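Local coordinates for putative uncharacterized protein gbs1889 (Streptococcus agalactiae, PDB 3ANK), which hydrolyses unsaturated chondroitin, hyaluronan and heparin disaccharides, releasing the 4,5-unsaturated uronic acid and preferring sulfated substrates, at residues Gln249-Tyr254 with Thr308-Cys313; Leu37-Ile42 with Tyr347-Leu352. The protein carries 1 engineered substitution. One frame throughout, in Å; residues are numbered along the deposited sequence. Where two conformers were deposited one is given.

Contact 1: residues Gln249-Tyr254 with Thr308-Cys313; sequences QAWGIY and TATAVC. With GCD (4-deoxy-alpha-L-threo-hex-4-enopyranuronic acid), chain B.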
ATOM      1  N   GLN A 249      -2.261  -9.957  -2.213  1.00 14.31           N
ATOM      2  CA  GLN A 249      -2.845  -9.816  -3.534  1.00 14.47           C
ATOM      3  C   GLN A 249      -2.825  -8.332  -3.942  1.00 14.27           C
ATOM      4  O   GLN A 249      -2.489  -7.987  -5.082  1.00 14.15           O
ATOM      5  CB  GLN A 249      -4.273 -10.371  -3.526  1.00 14.17           C
ATOM      6  CG  GLN A 249      -4.902 -10.558  -4.909  1.00 15.24           C
ATOM      7  CD  GLN A 249      -4.239 -11.666  -5.724  1.00 17.07           C
ATOM      8  OE1 GLN A 249      -4.353 -11.708  -6.963  1.00 17.08           O
ATOM      9  NE2 GLN A 249      -3.556 -12.573  -5.037  1.00 13.57           N
ATOM     10  N   ALA A 250      -3.162  -7.467  -2.993  1.00 14.09           N
ATOM     11  CA  ALA A 250      -3.174  -6.007  -3.201  1.00 14.21           C
ATOM     12  C   ALA A 250      -1.798  -5.407  -3.439  1.00 13.78           C
ATOM     13  O   ALA A 250      -1.670  -4.458  -4.215  1.00 14.48           O
ATOM     14  CB  ALA A 250      -3.855  -5.291  -2.017  1.00 13.64           C
ATOM     15  N   TRP A 251      -0.776  -5.938  -2.764  1.00 13.90           N
ATOM     16  CA  TRP A 251       0.603  -5.485  -2.989  1.00 13.50           C
ATOM     17  C   TRP A 251       0.943  -5.690  -4.469  1.00 13.09           C
ATOM     18  O   TRP A 251       1.685  -4.905  -5.069  1.00 13.14           O
ATOM     19  CB  TRP A 251       1.615  -6.265  -2.127  1.00 13.31           C
ATOM     20  CG  TRP A 251       1.658  -5.914  -0.628  1.00 14.90           C
ATOM     21  CD1 TRP A 251       1.874  -6.784   0.411  1.00 15.46           C
ATOM     22  CD2 TRP A 251       1.492  -4.618  -0.034  1.00 14.82           C
ATOM     23  NE1 TRP A 251       1.851  -6.107   1.618  1.00 15.17           N
ATOM     24  CE2 TRP A 251       1.618  -4.777   1.369  1.00 16.04           C
ATOM     25  CE3 TRP A 251       1.251  -3.334  -0.551  1.00 17.21           C
ATOM     26  CZ2 TRP A 251       1.511  -3.699   2.263  1.00 16.78           C
ATOM     27  CZ3 TRP A 251       1.139  -2.260   0.340  1.00 16.84           C
ATOM     28  CH2 TRP A 251       1.272  -2.453   1.729  1.00 17.91           C
ATOM     29  N   GLY A 252       0.425  -6.772  -5.045  1.00 12.64           N
ATOM     30  CA  GLY A 252       0.631  -7.056  -6.473  1.00 12.06           C
ATOM     31  C   GLY A 252      -0.171  -6.092  -7.337  1.00 12.30           C
ATOM     32  O   GLY A 252       0.336  -5.544  -8.304  1.00 12.38           O
ATOM     33  N   ILE A 253      -1.432  -5.877  -6.971  1.00 11.92           N
ATOM     34  CA  ILE A 253      -2.316  -5.013  -7.735  1.00 11.81           C
ATOM     35  C   ILE A 253      -1.793  -3.572  -7.826  1.00 11.90           C
ATOM     36  O   ILE A 253      -1.921  -2.920  -8.867  1.00 11.74           O
ATOM     37  CB  ILE A 253      -3.729  -5.045  -7.150  1.00 11.60           C
ATOM     38  CG1 ILE A 253      -4.323  -6.449  -7.376  1.00 11.15           C
ATOM     39  CG2 ILE A 253      -4.601  -3.956  -7.791  1.00 11.74           C
ATOM     40  CD1 ILE A 253      -5.594  -6.746  -6.556  1.00 12.04           C
ATOM     41  N   TYR A 254      -1.186  -3.095  -6.745  1.00 11.82           N
ATOM     42  CA  TYR A 254      -0.566  -1.771  -6.730  1.00 12.02           C
ATOM     43  C   TYR A 254       0.887  -1.804  -7.225  1.00 12.01           C
ATOM     44  O   TYR A 254       1.306  -0.949  -8.007  1.00 12.64           O
ATOM     45  CB  TYR A 254      -0.644  -1.164  -5.323  1.00 12.10           C
ATOM     46  CG  TYR A 254      -0.464   0.351  -5.270  1.00 13.38           C
ATOM     47  CD1 TYR A 254      -0.399   1.015  -4.052  1.00 14.10           C
ATOM     48  CD2 TYR A 254      -0.351   1.112  -6.435  1.00 14.81           C
ATOM     49  CE1 TYR A 254      -0.242   2.397  -3.985  1.00 13.14           C
ATOM     50  CE2 TYR A 254      -0.180   2.507  -6.375  1.00 14.36           C
ATOM     51  CZ  TYR A 254      -0.132   3.138  -5.142  1.00 15.08           C
ATOM     52  OH  TYR A 254       0.043   4.518  -5.061  1.00 14.53           O
ATOM     53  N   THR A 308      -8.201  -3.732   0.619  1.00 12.92           N
ATOM     54  CA  THR A 308      -9.112  -3.089  -0.305  1.00 13.19           C
ATOM     55  C   THR A 308      -8.686  -1.659  -0.665  1.00 12.48           C
ATOM     56  O   THR A 308      -8.761  -1.261  -1.833  1.00 12.95           O
ATOM     57  CB  THR A 308     -10.547  -3.146   0.242  1.00 13.42           C
ATOM     58  OG1 THR A 308     -10.922  -4.522   0.341  1.00 14.92           O
ATOM     59  CG2 THR A 308     -11.516  -2.454  -0.691  1.00 12.88           C
ATOM     60  N   ALA A 309      -8.220  -0.896   0.319  1.00 11.70           N
ATOM     61  CA  ALA A 309      -7.753   0.469   0.062  1.00 11.64           C
ATOM     62  C   ALA A 309      -6.544   0.471  -0.867  1.00 11.43           C
ATOM     63  O   ALA A 309      -6.420   1.321  -1.747  1.00 11.67           O
ATOM     64  CB  ALA A 309      -7.403   1.168   1.372  1.00 11.65           C
ATOM     65  N   THR A 310      -5.655  -0.489  -0.655  1.00 10.86           N
ATOM     66  CA  THR A 310      -4.463  -0.644  -1.463  1.00 11.02           C
ATOM     67  C   THR A 310      -4.817  -1.028  -2.903  1.00 10.94           C
ATOM     68  O   THR A 310      -4.248  -0.492  -3.846  1.00 11.56           O
ATOM     69  CB  THR A 310      -3.555  -1.719  -0.852  1.00 10.77           C
ATOM     70  OG1 THR A 310      -3.218  -1.314   0.477  1.00 11.70           O
ATOM     71  CG2 THR A 310      -2.255  -1.881  -1.687  1.00 10.45           C
ATOM     72  N   ALA A 311      -5.754  -1.953  -3.066  1.00 10.78           N
ATOM     73  CA  ALA A 311      -6.228  -2.349  -4.401  1.00 10.64           C
ATOM     74  C   ALA A 311      -6.863  -1.182  -5.161  1.00 10.44           C
ATOM     75  O   ALA A 311      -6.686  -1.044  -6.380  1.00 10.11           O
ATOM     76  CB  ALA A 311      -7.236  -3.516  -4.297  1.00 10.79           C
ATOM     77  N   VAL A 312      -7.627  -0.357  -4.451  1.00  9.89           N
ATOM     78  CA  VAL A 312      -8.203   0.835  -5.063  1.00  9.96           C
ATOM     79  C   VAL A 312      -7.093   1.735  -5.655  1.00 10.05           C
ATOM     80  O   VAL A 312      -7.185   2.179  -6.793  1.00  9.76           O
ATOM     81  CB  VAL A 312      -9.095   1.627  -4.055  1.00 10.00           C
ATOM     82  CG1 VAL A 312      -9.397   3.008  -4.604  1.00  9.59           C
ATOM     83  CG2 VAL A 312     -10.418   0.859  -3.770  1.00  9.08           C
ATOM     84  N   CYS A 313      -6.033   1.979  -4.890  1.00 10.36           N
ATOM     85  CA  CYS A 313      -4.932   2.828  -5.366  1.00 10.32           C
ATOM     86  C   CYS A 313      -4.272   2.202  -6.595  1.00 10.57           C
ATOM     87  O   CYS A 313      -3.952   2.897  -7.567  1.00 10.58           O
ATOM     88  CB  CYS A 313      -3.874   3.022  -4.271  1.00 10.36           C
ATOM     89  SG  CYS A 313      -4.438   3.983  -2.839  1.00 11.63           S
TER
HETATM   90  C1  GCD B   2       5.954  -6.819   7.205  1.00 36.90           C
HETATM   91  C2  GCD B   2       6.686  -6.726   5.879  1.00 36.20           C
HETATM   92  C3  GCD B   2       6.119  -5.563   5.073  1.00 35.14           C
HETATM   93  C4  GCD B   2       4.628  -5.818   4.939  1.00 33.66           C
HETATM   94  C5  GCD B   2       3.949  -6.551   5.905  1.00 32.75           C
HETATM   95  C6  GCD B   2       2.469  -6.810   5.708  1.00 29.81           C
HETATM   96  O2  GCD B   2       8.072  -6.516   6.127  1.00 36.30           O
HETATM   97  O3  GCD B   2       6.708  -5.547   3.769  1.00 35.34           O
HETATM   98  O5  GCD B   2       4.541  -7.024   7.044  1.00 35.53           O
HETATM   99  O6A GCD B   2       1.875  -7.431   6.607  1.00 28.82           O
HETATM  100  O6B GCD B   2       1.924  -6.359   4.681  1.00 28.65           O
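Ala250 meets Thr310 and Ala311 where helices 246-263 and 305-319 run side by side. The axes of segments 249-254 and 308-313 approach to 7.8 Å and are nearly parallel (16°), and small residues permit this closeness: CB of Ala250 lies 3.8 Å from CB of Thr310, while the CA atoms of Ala250 and Ala311 are 4.9 Å apart. Trp251 starts away from the partner helix, but its six-membered ring swings back so that CE3 comes 4.0 Å from Thr310 CG2. NE1 donates a hydrogen bond (3.1 Å, 150°) to carboxylate O6B of the unsaturated uronic acid, O6B itself lying near the indole plane at the ring edge. Ile253 lays CG2 against the Ala311 carbonyl oxygen. In Tyr254, CG is anti to the backbone N (chi1 -161°), which brings one ring face under Cys313 CB, in a CH-pi contact 3.9 Å from the centroid. The phenol OH bonds to Arg389, and Thr310 OG1 to Ser306 O. Within this (alpha/alpha)6 barrel the helices meet mainly through aliphatic and aromatic carbons, with some carbonyl oxygens, and share no hydrogen bond. Trp251 thus recognises the substrate carboxylate through NE1 while its benzo side leans on Thr310; the nucleophile Asp115, Arg247 and the engineered Asn175 also bond to this sugar.

Contact 2: residues Leu37-Ile42 with Tyr347-Leu352; sequences LKQLYI and YSNNEL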
ATOM      1  N   LEU A  37      -9.452  14.051   7.938  1.00 18.46           N
ATOM      2  CA  LEU A  37      -8.530  15.069   8.419  1.00 19.22           C
ATOM      3  C   LEU A  37      -8.843  15.504   9.843  1.00 19.88           C
ATOM      4  O   LEU A  37      -7.941  15.860  10.595  1.00 20.15           O
ATOM      5  CB  LEU A  37      -8.497  16.282   7.479  1.00 19.07           C
ATOM      6  CG  LEU A  37      -7.321  16.292   6.497  1.00 18.88           C
ATOM      7  CD1 LEU A  37      -7.194  14.941   5.760  1.00 18.20           C
ATOM      8  CD2 LEU A  37      -7.465  17.438   5.519  1.00 18.16           C
ATOM      9  N   LYS A  38     -10.113  15.493  10.221  1.00 20.93           N
ATOM     10  CA  LYS A  38     -10.430  15.849  11.599  1.00 22.13           C
ATOM     11  C   LYS A  38      -9.757  14.856  12.522  1.00 22.18           C
ATOM     12  O   LYS A  38      -9.135  15.246  13.511  1.00 22.69           O
ATOM     13  CB  LYS A  38     -11.937  15.914  11.835  1.00 22.61           C
ATOM     14  CG  LYS A  38     -12.582  17.048  11.045  1.00 24.88           C
ATOM     15  CD  LYS A  38     -13.614  17.789  11.869  1.00 28.54           C
ATOM     16  CE  LYS A  38     -14.647  16.834  12.400  1.00 30.17           C
ATOM     17  NZ  LYS A  38     -15.043  15.885  11.338  1.00 32.55           N
ATOM     18  N   GLN A  39      -9.853  13.572  12.186  1.00 22.05           N
ATOM     19  CA  GLN A  39      -9.183  12.544  12.968  1.00 22.26           C
ATOM     20  C   GLN A  39      -7.671  12.769  12.970  1.00 22.40           C
ATOM     21  O   GLN A  39      -7.016  12.658  14.008  1.00 22.61           O
ATOM     22  CB  GLN A  39      -9.517  11.137  12.451  1.00 21.92           C
ATOM     23  CG  GLN A  39      -8.984  10.042  13.342  1.00 22.30           C
ATOM     24  CD  GLN A  39      -9.554  10.144  14.744  1.00 22.25           C
ATOM     25  OE1 GLN A  39     -10.767  10.068  14.938  1.00 23.13           O
ATOM     26  NE2 GLN A  39      -8.683  10.324  15.725  1.00 22.39           N
ATOM     27  N   LEU A  40      -7.118  13.094  11.807  1.00 22.50           N
ATOM     28  CA  LEU A  40      -5.685  13.383  11.688  1.00 22.80           C
ATOM     29  C   LEU A  40      -5.202  14.525  12.609  1.00 23.09           C
ATOM     30  O   LEU A  40      -4.194  14.393  13.312  1.00 22.42           O
ATOM     31  CB  LEU A  40      -5.340  13.710  10.239  1.00 22.75           C
ATOM     32  CG  LEU A  40      -3.854  13.826   9.911  1.00 23.48           C
ATOM     33  CD1 LEU A  40      -3.126  12.544  10.296  1.00 23.66           C
ATOM     34  CD2 LEU A  40      -3.696  14.106   8.427  1.00 23.48           C
ATOM     35  N   TYR A  41      -5.913  15.646  12.589  1.00 23.25           N
ATOM     36  CA  TYR A  41      -5.555  16.767  13.454  1.00 24.31           C
ATOM     37  C   TYR A  41      -5.685  16.425  14.938  1.00 24.36           C
ATOM     38  O   TYR A  41      -4.882  16.858  15.760  1.00 24.95           O
ATOM     39  CB  TYR A  41      -6.390  17.990  13.118  1.00 24.17           C
ATOM     40  CG  TYR A  41      -5.866  18.745  11.930  1.00 26.03           C
ATOM     41  CD1 TYR A  41      -6.346  18.487  10.652  1.00 27.16           C
ATOM     42  CD2 TYR A  41      -4.880  19.710  12.079  1.00 26.81           C
ATOM     43  CE1 TYR A  41      -5.869  19.175   9.557  1.00 27.58           C
ATOM     44  CE2 TYR A  41      -4.396  20.405  10.992  1.00 26.99           C
ATOM     45  CZ  TYR A  41      -4.891  20.132   9.732  1.00 27.27           C
ATOM     46  OH  TYR A  41      -4.412  20.824   8.647  1.00 26.67           O
ATOM     47  N   ILE A  42      -6.694  15.642  15.280  1.00 24.56           N
ATOM     48  CA  ILE A  42      -6.820  15.149  16.641  1.00 24.95           C
ATOM     49  C   ILE A  42      -5.600  14.283  16.985  1.00 24.97           C
ATOM     50  O   ILE A  42      -5.005  14.407  18.062  1.00 24.50           O
ATOM     51  CB  ILE A  42      -8.110  14.348  16.803  1.00 24.80           C
ATOM     52  CG1 ILE A  42      -9.310  15.295  16.859  1.00 25.57           C
ATOM     53  CG2 ILE A  42      -8.062  13.490  18.055  1.00 25.78           C
ATOM     54  CD1 ILE A  42     -10.637  14.578  16.687  1.00 26.29           C
ATOM     55  N   TYR A 347     -16.874   1.538   6.461  1.00 18.79           N
ATOM     56  CA  TYR A 347     -15.662   1.180   7.206  1.00 18.39           C
ATOM     57  C   TYR A 347     -14.857   2.343   7.771  1.00 18.11           C
ATOM     58  O   TYR A 347     -13.993   2.126   8.598  1.00 18.19           O
ATOM     59  CB  TYR A 347     -14.763   0.257   6.367  1.00 17.89           C
ATOM     60  CG  TYR A 347     -15.404  -1.090   6.108  1.00 18.03           C
ATOM     61  CD1 TYR A 347     -15.223  -2.148   6.990  1.00 16.74           C
ATOM     62  CD2 TYR A 347     -16.214  -1.290   5.003  1.00 16.49           C
ATOM     63  CE1 TYR A 347     -15.829  -3.373   6.770  1.00 17.01           C
ATOM     64  CE2 TYR A 347     -16.819  -2.510   4.774  1.00 16.22           C
ATOM     65  CZ  TYR A 347     -16.620  -3.547   5.664  1.00 17.98           C
ATOM     66  OH  TYR A 347     -17.221  -4.764   5.430  1.00 18.25           O
ATOM     67  N   SER A 348     -15.134   3.569   7.339  1.00 18.12           N
ATOM     68  CA  SER A 348     -14.382   4.714   7.837  1.00 19.20           C
ATOM     69  C   SER A 348     -14.786   5.105   9.259  1.00 20.19           C
ATOM     70  O   SER A 348     -15.939   4.933   9.663  1.00 19.96           O
ATOM     71  CB  SER A 348     -14.505   5.925   6.901  1.00 19.40           C
ATOM     72  OG  SER A 348     -15.854   6.335   6.766  1.00 19.21           O
ATOM     73  N   ASN A 349     -13.822   5.627  10.010  1.00 20.97           N
ATOM     74  CA  ASN A 349     -14.030   5.950  11.412  1.00 22.42           C
ATOM     75  C   ASN A 349     -14.982   7.118  11.628  1.00 23.44           C
ATOM     76  O   ASN A 349     -14.828   8.171  11.015  1.00 23.37           O
ATOM     77  CB  ASN A 349     -12.703   6.276  12.082  1.00 22.18           C
ATOM     78  CG  ASN A 349     -12.892   6.814  13.477  1.00 21.98           C
ATOM     79  OD1 ASN A 349     -13.565   6.197  14.288  1.00 22.34           O
ATOM     80  ND2 ASN A 349     -12.306   7.975  13.760  1.00 21.15           N
ATOM     81  N   ASN A 350     -15.937   6.946  12.538  1.00 24.91           N
ATOM     82  CA  ASN A 350     -16.880   8.020  12.849  1.00 26.48           C
ATOM     83  C   ASN A 350     -16.725   8.661  14.232  1.00 27.09           C
ATOM     84  O   ASN A 350     -17.225   9.750  14.467  1.00 26.93           O
ATOM     85  CB  ASN A 350     -18.318   7.546  12.627  1.00 26.51           C
ATOM     86  CG  ASN A 350     -18.645   7.422  11.162  1.00 27.51           C
ATOM     87  OD1 ASN A 350     -18.441   8.363  10.401  1.00 30.11           O
ATOM     88  ND2 ASN A 350     -19.114   6.253  10.748  1.00 29.70           N
ATOM     89  N   GLU A 351     -16.056   7.982  15.152  0.50 27.62           N
ATOM     90  CA  GLU A 351     -15.834   8.579  16.466  0.50 28.25           C
ATOM     91  C   GLU A 351     -14.516   9.341  16.511  0.50 28.43           C
ATOM     92  O   GLU A 351     -13.436   8.755  16.446  0.50 28.34           O
ATOM     93  CB  GLU A 351     -15.926   7.540  17.587  0.50 28.29           C
ATOM     94  CG  GLU A 351     -17.339   7.365  18.132  0.50 28.97           C
ATOM     95  CD  GLU A 351     -18.220   6.565  17.201  0.50 29.77           C
ATOM     96  OE1 GLU A 351     -19.388   6.953  16.992  0.50 29.87           O
ATOM     97  OE2 GLU A 351     -17.740   5.545  16.669  0.50 31.32           O
ATOM     98  N   LEU A 352     -14.624  10.660  16.614  1.00 28.67           N
ATOM     99  CA  LEU A 352     -13.469  11.535  16.580  1.00 29.34           C
ATOM    100  C   LEU A 352     -12.852  11.709  17.955  1.00 29.78           C
ATOM    101  O   LEU A 352     -13.008  12.754  18.585  1.00 30.32           O
ATOM    102  CB  LEU A 352     -13.844  12.890  15.978  1.00 29.62           C
ATOM    103  CG  LEU A 352     -14.431  12.767  14.564  1.00 30.20           C
ATOM    104  CD1 LEU A 352     -14.809  14.134  13.998  1.00 30.59           C
ATOM    105  CD2 LEU A 352     -13.454  12.038  13.625  1.00 30.04           C
TER
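Gln39 reaches out from helix 26-47 to the bend that follows helix 329-347, and this is the buried, close-fitting part of the contact. CG stands anti to the backbone N (chi1 -173°) and the chain then bends at chi2, bringing OE1 2.9 Å from Asn349 ND2. The two side chains cross at about a right angle, their amide planes 54° apart. OE1 also sits 3.6 Å from Leu352 CD2, and the Gln39 NE2 is satisfied by Asn43 and by the Ile353 carbonyl. Asn349 is itself held within the loop: ND2 donates to Glu351 O (3.0 Å, 154°), approaching from above the carbonyl plane, while OD1 accepts a weak bond from Glu351 N and another from Arg356. Both ends of the Asn349 amide therefore engage the backbone of Glu351. In the (alpha/alpha)6 barrel of this hydrolase, the contact ties an early helix to the loop between helix 329-347 and strand 362-363, more than 300 residues later. Toward solvent the fit is looser. Leu352 lies partly exposed across the helix surface, its CB 3.7 Å from Ile42 CD1, which also approaches Leu352 O at 3.5 Å. Lys38 and Glu351 lie on the solvent side.

In the fold
The two contacts lie at different depths of one barrel: contact 1 is centred about 6 Å from the centre of the chain, contact 2 about 20 Å. Their centres are 23 Å apart, and their nearest atoms stay about 7 Å apart. Contact 1 falls within the chain interval that contact 2 closes. Helix 329-347 connects them, since it packs on Thr308, Ala309 and Val312 of contact 1 and then leads into the loop of contact 2. Contact 1 reaches the glycan pocket through Trp251, whose side chain lies about 3 Å from that of the engineered Asn175 and about 8 Å from the sulfated sugar. Contact 2 is peripheral and lies apart from the catalytic and substrate-binding residues.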